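Local coordinates for formate dehydrogenase (Staphylococcus aureus, PDB 6TTB), which probably catalyses the NAD-dependent oxidation of formate to carbon dioxide, holding its dinucleotide cofactor in a Rossmann-type domain, at residues Y303-P308 with T322-G327; A74-D79 with P94-Y99. All coordinates share one frame; numbering follows the deposited sequence.

Contact 1 (Y303-P308 with T322-G327); sequences YPQPAP and TVHYSG. With NAD (nicotinamide-adenine-dinucleotide), chain C.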
loop_
_atom_site.group_PDB
_atom_site.type_symbol
_atom_site.label_atom_id
_atom_site.label_comp_id
_atom_site.label_asym_id
_atom_site.label_seq_id
_atom_site.Cartn_x
_atom_site.Cartn_y
_atom_site.Cartn_z
ATOM N N TYR A 303 6.203 -12.502 16.072
ATOM C CA TYR A 303 6.653 -13.449 17.119
ATOM C C TYR A 303 6.851 -12.751 18.492
ATOM O O TYR A 303 7.802 -11.972 18.719
ATOM C CB TYR A 303 7.880 -14.267 16.668
ATOM C CG TYR A 303 8.201 -15.413 17.606
ATOM C CD1 TYR A 303 7.253 -16.410 17.877
ATOM C CD2 TYR A 303 9.419 -15.473 18.309
ATOM C CE1 TYR A 303 7.475 -17.375 18.859
ATOM C CE2 TYR A 303 9.657 -16.450 19.279
ATOM C CZ TYR A 303 8.674 -17.398 19.562
ATOM O OH TYR A 303 8.917 -18.394 20.482
ATOM N N PRO A 304 6.047 -13.089 19.522
ATOM C CA PRO A 304 4.906 -13.992 19.374
ATOM C C PRO A 304 3.606 -13.236 19.074
ATOM O O PRO A 304 3.608 -12.027 18.918
ATOM C CB PRO A 304 4.839 -14.466 20.815
ATOM C CG PRO A 304 5.005 -13.162 21.577
ATOM C CD PRO A 304 6.234 -12.615 20.918
ATOM N N GLN A 305 2.495 -13.961 19.010
ATOM C CA GLN A 305 1.218 -13.332 18.844
ATOM C C GLN A 305 0.350 -13.848 19.958
ATOM O O GLN A 305 0.454 -15.027 20.287
ATOM C CB GLN A 305 0.587 -13.761 17.527
ATOM C CG GLN A 305 1.323 -13.211 16.331
ATOM C CD GLN A 305 0.498 -13.126 15.063
ATOM O OE1 GLN A 305 0.983 -12.640 14.018
ATOM N NE2 GLN A 305 -0.737 -13.618 15.131
ATOM N N PRO A 306 -0.476 -12.982 20.599
ATOM C CA PRO A 306 -0.537 -11.563 20.218
ATOM C C PRO A 306 0.807 -10.901 20.412
ATOM O O PRO A 306 1.541 -11.280 21.268
ATOM C CB PRO A 306 -1.554 -10.925 21.152
ATOM C CG PRO A 306 -2.369 -12.141 21.680
ATOM C CD PRO A 306 -1.433 -13.347 21.651
ATOM N N ALA A 307 1.133 -9.948 19.559
ATOM C CA ALA A 307 2.280 -9.094 19.758
ATOM C C ALA A 307 2.155 -8.370 21.101
ATOM O O ALA A 307 1.163 -7.695 21.393
ATOM C CB ALA A 307 2.428 -8.144 18.595
ATOM N N PRO A 308 3.156 -8.531 21.982
ATOM C CA PRO A 308 3.156 -7.812 23.244
ATOM C C PRO A 308 3.115 -6.336 22.901
ATOM O O PRO A 308 3.648 -5.925 21.835
ATOM C CB PRO A 308 4.496 -8.198 23.913
ATOM C CG PRO A 308 4.870 -9.511 23.260
ATOM C CD PRO A 308 4.264 -9.492 21.848
ATOM N N THR A 322 0.796 -3.963 10.436
ATOM C CA THR A 322 -0.480 -3.918 11.051
ATOM C C THR A 322 -0.525 -5.092 12.044
ATOM O O THR A 322 0.313 -5.997 12.028
ATOM C CB THR A 322 -1.541 -4.050 9.962
ATOM O OG1 THR A 322 -1.581 -5.379 9.418
ATOM C CG2 THR A 322 -1.372 -3.039 8.843
ATOM N N VAL A 323 -1.523 -5.096 12.899
ATOM C CA VAL A 323 -1.775 -6.301 13.658
ATOM C C VAL A 323 -2.283 -7.361 12.666
ATOM O O VAL A 323 -2.453 -7.056 11.496
ATOM C CB VAL A 323 -2.754 -6.005 14.800
ATOM C CG1 VAL A 323 -2.253 -4.816 15.592
ATOM C CG2 VAL A 323 -4.101 -5.677 14.227
ATOM N N HIS A 324 -2.536 -8.592 13.145
ATOM C CA HIS A 324 -2.561 -9.748 12.292
ATOM C C HIS A 324 -3.986 -10.059 11.916
ATOM O O HIS A 324 -4.506 -11.085 12.364
ATOM C CB HIS A 324 -1.993 -11.010 12.997
ATOM C CG HIS A 324 -2.013 -12.189 12.060
ATOM N ND1 HIS A 324 -1.765 -13.508 12.455
ATOM C CD2 HIS A 324 -2.226 -12.245 10.727
ATOM C CE1 HIS A 324 -1.784 -14.301 11.374
ATOM N NE2 HIS A 324 -2.110 -13.554 10.327
ATOM N N TYR A 325 -4.491 -9.376 10.916
ATOM C CA TYR A 325 -5.841 -9.674 10.468
ATOM C C TYR A 325 -5.953 -9.937 8.955
ATOM O O TYR A 325 -7.056 -10.121 8.456
ATOM C CB TYR A 325 -6.708 -8.473 10.786
ATOM C CG TYR A 325 -6.398 -7.295 9.918
ATOM C CD1 TYR A 325 -5.277 -6.511 10.130
ATOM C CD2 TYR A 325 -7.224 -6.981 8.839
ATOM C CE1 TYR A 325 -5.046 -5.393 9.337
ATOM C CE2 TYR A 325 -6.984 -5.891 8.034
ATOM C CZ TYR A 325 -5.922 -5.080 8.315
ATOM O OH TYR A 325 -5.727 -4.046 7.486
ATOM N N SER A 326 -4.818 -9.938 8.235
ATOM C CA SER A 326 -4.813 -9.934 6.786
ATOM C C SER A 326 -5.555 -11.163 6.298
ATOM O O SER A 326 -6.362 -11.059 5.365
ATOM C CB SER A 326 -3.377 -9.830 6.164
ATOM O OG SER A 326 -2.768 -11.124 6.061
ATOM N N GLY A 327 -5.361 -12.289 6.987
ATOM C CA GLY A 327 -6.147 -13.484 6.668
ATOM C C GLY A 327 -7.457 -13.555 7.458
ATOM O O GLY A 327 -8.073 -14.616 7.559
HETATM P PA NAD C . 1.856 -22.892 0.084
HETATM O O1A NAD C . 2.163 -24.238 0.647
HETATM O O2A NAD C . 0.969 -22.720 -1.135
HETATM O O5B NAD C . 3.211 -22.037 -0.088
HETATM C C5B NAD C . 4.450 -22.451 0.525
HETATM C C4B NAD C . 5.423 -22.792 -0.576
HETATM O O4B NAD C . 6.737 -22.423 -0.116
HETATM C C3B NAD C . 5.479 -24.286 -0.977
HETATM O O3B NAD C . 4.910 -24.614 -2.243
HETATM C C2B NAD C . 6.964 -24.665 -0.917
HETATM O O2B NAD C . 7.443 -25.233 -2.119
HETATM C C1B NAD C . 7.688 -23.367 -0.533
HETATM N N9A NAD C . 8.701 -23.564 0.509
HETATM C C8A NAD C . 8.861 -24.689 1.308
HETATM N N7A NAD C . 9.951 -24.661 2.039
HETATM C C5A NAD C . 10.612 -23.500 1.639
HETATM C C6A NAD C . 11.865 -22.921 1.994
HETATM N N6A NAD C . 12.746 -23.479 2.804
HETATM N N1A NAD C . 12.241 -21.798 1.332
HETATM C C2A NAD C . 11.376 -21.245 0.466
HETATM N N3A NAD C . 10.167 -21.670 0.088
HETATM C C4A NAD C . 9.837 -22.811 0.702
HETATM O O3 NAD C . 1.220 -22.052 1.230
HETATM P PN NAD C . 0.500 -20.689 0.985
HETATM O O1N NAD C . -0.975 -20.993 0.973
HETATM O O2N NAD C . 1.112 -20.005 -0.203
HETATM O O5D NAD C . 0.908 -19.908 2.345
HETATM C C5D NAD C . 2.086 -19.044 2.344
HETATM C C4D NAD C . 2.397 -18.729 3.765
HETATM O O4D NAD C . 1.564 -17.614 4.166
HETATM C C3D NAD C . 2.088 -19.909 4.718
HETATM O O3D NAD C . 3.260 -20.480 5.280
HETATM C C2D NAD C . 1.115 -19.331 5.748
HETATM O O2D NAD C . 1.453 -19.550 7.112
HETATM C C1D NAD C . 1.072 -17.840 5.468
HETATM N N1N NAD C . -0.321 -17.374 5.557
HETATM C C2N NAD C . -0.646 -16.298 6.439
HETATM C C3N NAD C . -1.975 -15.830 6.541
HETATM C C7N NAD C . -2.279 -14.505 7.242
HETATM O O7N NAD C . -3.397 -14.337 7.728
HETATM N N7N NAD C . -1.327 -13.552 7.286
HETATM C C4N NAD C . -3.013 -16.621 5.921
HETATM C C5N NAD C . -2.673 -17.703 5.080
HETATM C C6N NAD C . -1.323 -18.080 4.937
#
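Gln305 lays the end of its side chain against the ND1 edge of the His324 imidazole, the two side chains crossing at about a right angle. NE2 of Gln305 gives a hydrogen to ND1 of His324 at 2.9 Å, with an N-H...N angle of 157° and the nitrogen close to the ring plane, although amide and ring planes are turned 76° apart. OE1 of Gln305 is instead bound by the backbone N of Trp302, so the two bonds together fix which way round the amide sits. The histidine reaches the amide because CG is anti to its backbone N (chi1 -179°). Its other nitrogen looks to the cofactor: His324 NE2 donates to NAD O7N at 3.0 Å, which lines up glutamine, imidazole and carboxamide in one chain of hydrogen bonds. Beside it, Gly327 N lies 2.9 Å from NAD O7N and Ser326 OG 3.1 Å from NAD N7N, so this loop meets both the oxygen and the nitrogen of the carboxamide. A Gln-His pair next to the nicotinamide is characteristic of NAD-dependent formate dehydrogenases. The backbone turns at His324, the centre of an inverse gamma turn, and Phe95 meets its ring edge-to-face. The buried contact joins the loop that follows strand 294-299 to the one between strand 319-321 and helix 330-348, with helix 144-160 packed against Ser326.

Contact 2 (A74-D79 with P94-Y99); sequences ADNGED and PFYPAY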
loop_
_atom_site.group_PDB
_atom_site.type_symbol
_atom_site.label_atom_id
_atom_site.label_comp_id
_atom_site.label_asym_id
_atom_site.label_seq_id
_atom_site.Cartn_x
_atom_site.Cartn_y
_atom_site.Cartn_z
ATOM N N ALA A 74 -13.773 -16.179 26.782
ATOM C CA ALA A 74 -13.092 -14.981 27.208
ATOM C C ALA A 74 -12.259 -15.353 28.442
ATOM O O ALA A 74 -12.725 -15.181 29.567
ATOM C CB ALA A 74 -14.111 -13.866 27.474
ATOM N N ASP A 75 -11.067 -15.960 28.210
ATOM C CA ASP A 75 -10.138 -16.308 29.290
ATOM C C ASP A 75 -8.675 -16.260 28.831
ATOM O O ASP A 75 -7.863 -15.607 29.506
ATOM C CB ASP A 75 -10.479 -17.643 29.954
ATOM N N ASN A 76 -8.354 -17.028 27.746
ATOM C CA ASN A 76 -7.016 -17.219 27.143
ATOM C C ASN A 76 -6.163 -18.236 27.915
ATOM O O ASN A 76 -5.907 -19.311 27.397
ATOM C CB ASN A 76 -6.226 -15.945 26.708
ATOM C CG ASN A 76 -6.950 -14.608 26.824
ATOM O OD1 ASN A 76 -8.053 -14.419 26.286
ATOM N ND2 ASN A 76 -6.298 -13.645 27.469
ATOM N N GLY A 77 -5.555 -17.806 29.036
ATOM C CA GLY A 77 -4.953 -18.687 30.033
ATOM C C GLY A 77 -5.654 -18.522 31.394
ATOM O O GLY A 77 -6.179 -17.449 31.693
ATOM N N GLU A 78 -5.746 -19.620 32.171
ATOM C CA GLU A 78 -6.323 -19.650 33.526
ATOM C C GLU A 78 -7.795 -20.054 33.474
ATOM O O GLU A 78 -8.243 -20.888 34.279
ATOM C CB GLU A 78 -6.107 -18.357 34.333
ATOM N N ASP A 79 -8.555 -19.443 32.540
ATOM C CA ASP A 79 -9.875 -19.972 32.272
ATOM C C ASP A 79 -9.797 -21.089 31.242
ATOM O O ASP A 79 -10.550 -22.073 31.335
ATOM C CB ASP A 79 -10.974 -18.918 32.128
ATOM C CG ASP A 79 -12.375 -19.552 32.229
ATOM O OD1 ASP A 79 -12.862 -20.104 31.200
ATOM O OD2 ASP A 79 -12.939 -19.564 33.342
ATOM N N PRO A 94 -5.054 -18.057 14.385
ATOM C CA PRO A 94 -3.652 -17.683 14.562
ATOM C C PRO A 94 -3.504 -16.222 15.009
ATOM O O PRO A 94 -2.514 -15.847 15.670
ATOM C CB PRO A 94 -2.980 -17.856 13.182
ATOM C CG PRO A 94 -4.087 -18.463 12.265
ATOM C CD PRO A 94 -5.411 -18.358 13.003
ATOM N N PHE A 95 -4.520 -15.408 14.647
ATOM C CA PHE A 95 -4.571 -14.007 14.979
ATOM C C PHE A 95 -4.690 -13.820 16.494
ATOM O O PHE A 95 -4.435 -12.741 17.020
ATOM C CB PHE A 95 -5.703 -13.353 14.208
ATOM C CG PHE A 95 -5.989 -13.954 12.861
ATOM C CD1 PHE A 95 -5.079 -13.832 11.795
ATOM C CD2 PHE A 95 -7.226 -14.546 12.604
ATOM C CE1 PHE A 95 -5.396 -14.333 10.532
ATOM C CE2 PHE A 95 -7.515 -15.083 11.350
ATOM C CZ PHE A 95 -6.605 -14.963 10.324
ATOM N N TYR A 96 -5.051 -14.874 17.200
ATOM C CA TYR A 96 -5.403 -14.737 18.602
ATOM C C TYR A 96 -5.459 -16.140 19.211
ATOM O O TYR A 96 -6.550 -16.711 19.387
ATOM C CB TYR A 96 -6.706 -13.923 18.733
ATOM C CG TYR A 96 -7.096 -13.528 20.132
ATOM C CD1 TYR A 96 -7.794 -14.397 20.925
ATOM C CD2 TYR A 96 -6.772 -12.285 20.669
ATOM C CE1 TYR A 96 -8.227 -14.032 22.185
ATOM C CE2 TYR A 96 -7.145 -11.919 21.958
ATOM C CZ TYR A 96 -7.886 -12.805 22.711
ATOM O OH TYR A 96 -8.276 -12.531 23.993
ATOM N N PRO A 97 -4.294 -16.792 19.385
ATOM C CA PRO A 97 -4.248 -18.239 19.532
ATOM C C PRO A 97 -4.315 -18.699 20.969
ATOM O O PRO A 97 -3.837 -18.032 21.899
ATOM C CB PRO A 97 -2.924 -18.654 18.876
ATOM C CG PRO A 97 -2.037 -17.406 19.060
ATOM C CD PRO A 97 -2.968 -16.211 19.289
ATOM N N ALA A 98 -5.011 -19.783 21.139
ATOM C CA ALA A 98 -4.910 -20.567 22.343
ATOM C C ALA A 98 -3.738 -21.526 22.178
ATOM O O ALA A 98 -3.818 -22.467 21.368
ATOM C CB ALA A 98 -6.204 -21.303 22.544
ATOM N N TYR A 99 -2.627 -21.229 22.894
ATOM C CA TYR A 99 -1.416 -22.030 22.800
ATOM C C TYR A 99 -1.645 -23.412 23.398
ATOM O O TYR A 99 -2.077 -23.546 24.544
ATOM C CB TYR A 99 -0.231 -21.314 23.420
ATOM C CG TYR A 99 0.351 -20.249 22.521
ATOM C CD1 TYR A 99 1.121 -20.578 21.386
ATOM C CD2 TYR A 99 0.104 -18.895 22.775
ATOM C CE1 TYR A 99 1.608 -19.585 20.534
ATOM C CE2 TYR A 99 0.633 -17.890 21.962
ATOM C CZ TYR A 99 1.373 -18.231 20.830
ATOM O OH TYR A 99 1.862 -17.217 20.033
#
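Asn76 OD1 comes to 3.0 Å from Tyr96 OH, the shortest polar approach between segments 74-79 and 94-99. Asn76 OD1 meets the hydroxyl end of the phenol obliquely, 3.9 Å from Tyr96 CZ. On the same amide, Asn76 ND2 stays farther off, at 4.2 Å from Tyr96 OH. Amide and ring are turned almost square to each other, with 87° between their planes. Neither CB aims straight at the other segment; it is the outer ends of the two side chains that converge. Tyr96 has CG anti to its backbone N (chi1 -172°), which carries the ring out from its own loop to the asparagine. The backbones are nearest between Asn76 and Ala98, whose CA atoms are 6.2 Å apart. Leu38 of strand 34-38 is touched by Asn76, Tyr96 and Ala98 alike. The two loops follow strands 69-73 and 89-92, the neighbours of 34-38 on its two sides in the five-stranded parallel sheet, and so they meet across the strand between them. One residue before Tyr96, Phe95 touches NAD, and its carbonyl oxygen accepts a hydrogen bond from Trp174 of the second subunit; Leu176 of that subunit packs on both aromatics. A single amide oxygen set against a single phenol, at the protein surface, implies at most a slight polar contact beside a shared leucine.

Along the chain contact 2 closes before contact 1 opens, and their centres lie 14 Å apart. Contact 2 sits at the end of the five-stranded parallel sheet, contact 1 at the end of the seven-stranded sheet of the NAD-binding domain, so the two look across the cleft between the two sheets. Segments 94-99 and 303-308 bridge it: Tyr99 OH is 2.6 Å from Gln305 O, a probable hydrogen bond, and Pro94 O packs against Gln305 NE2. Phe95 also packs on Gly327, so segment 94-99, though not the Asn76-Tyr96 meeting point, shares the NAD pocket with contact 1. Each contact touches the second subunit, so both lie close to the dimer interface.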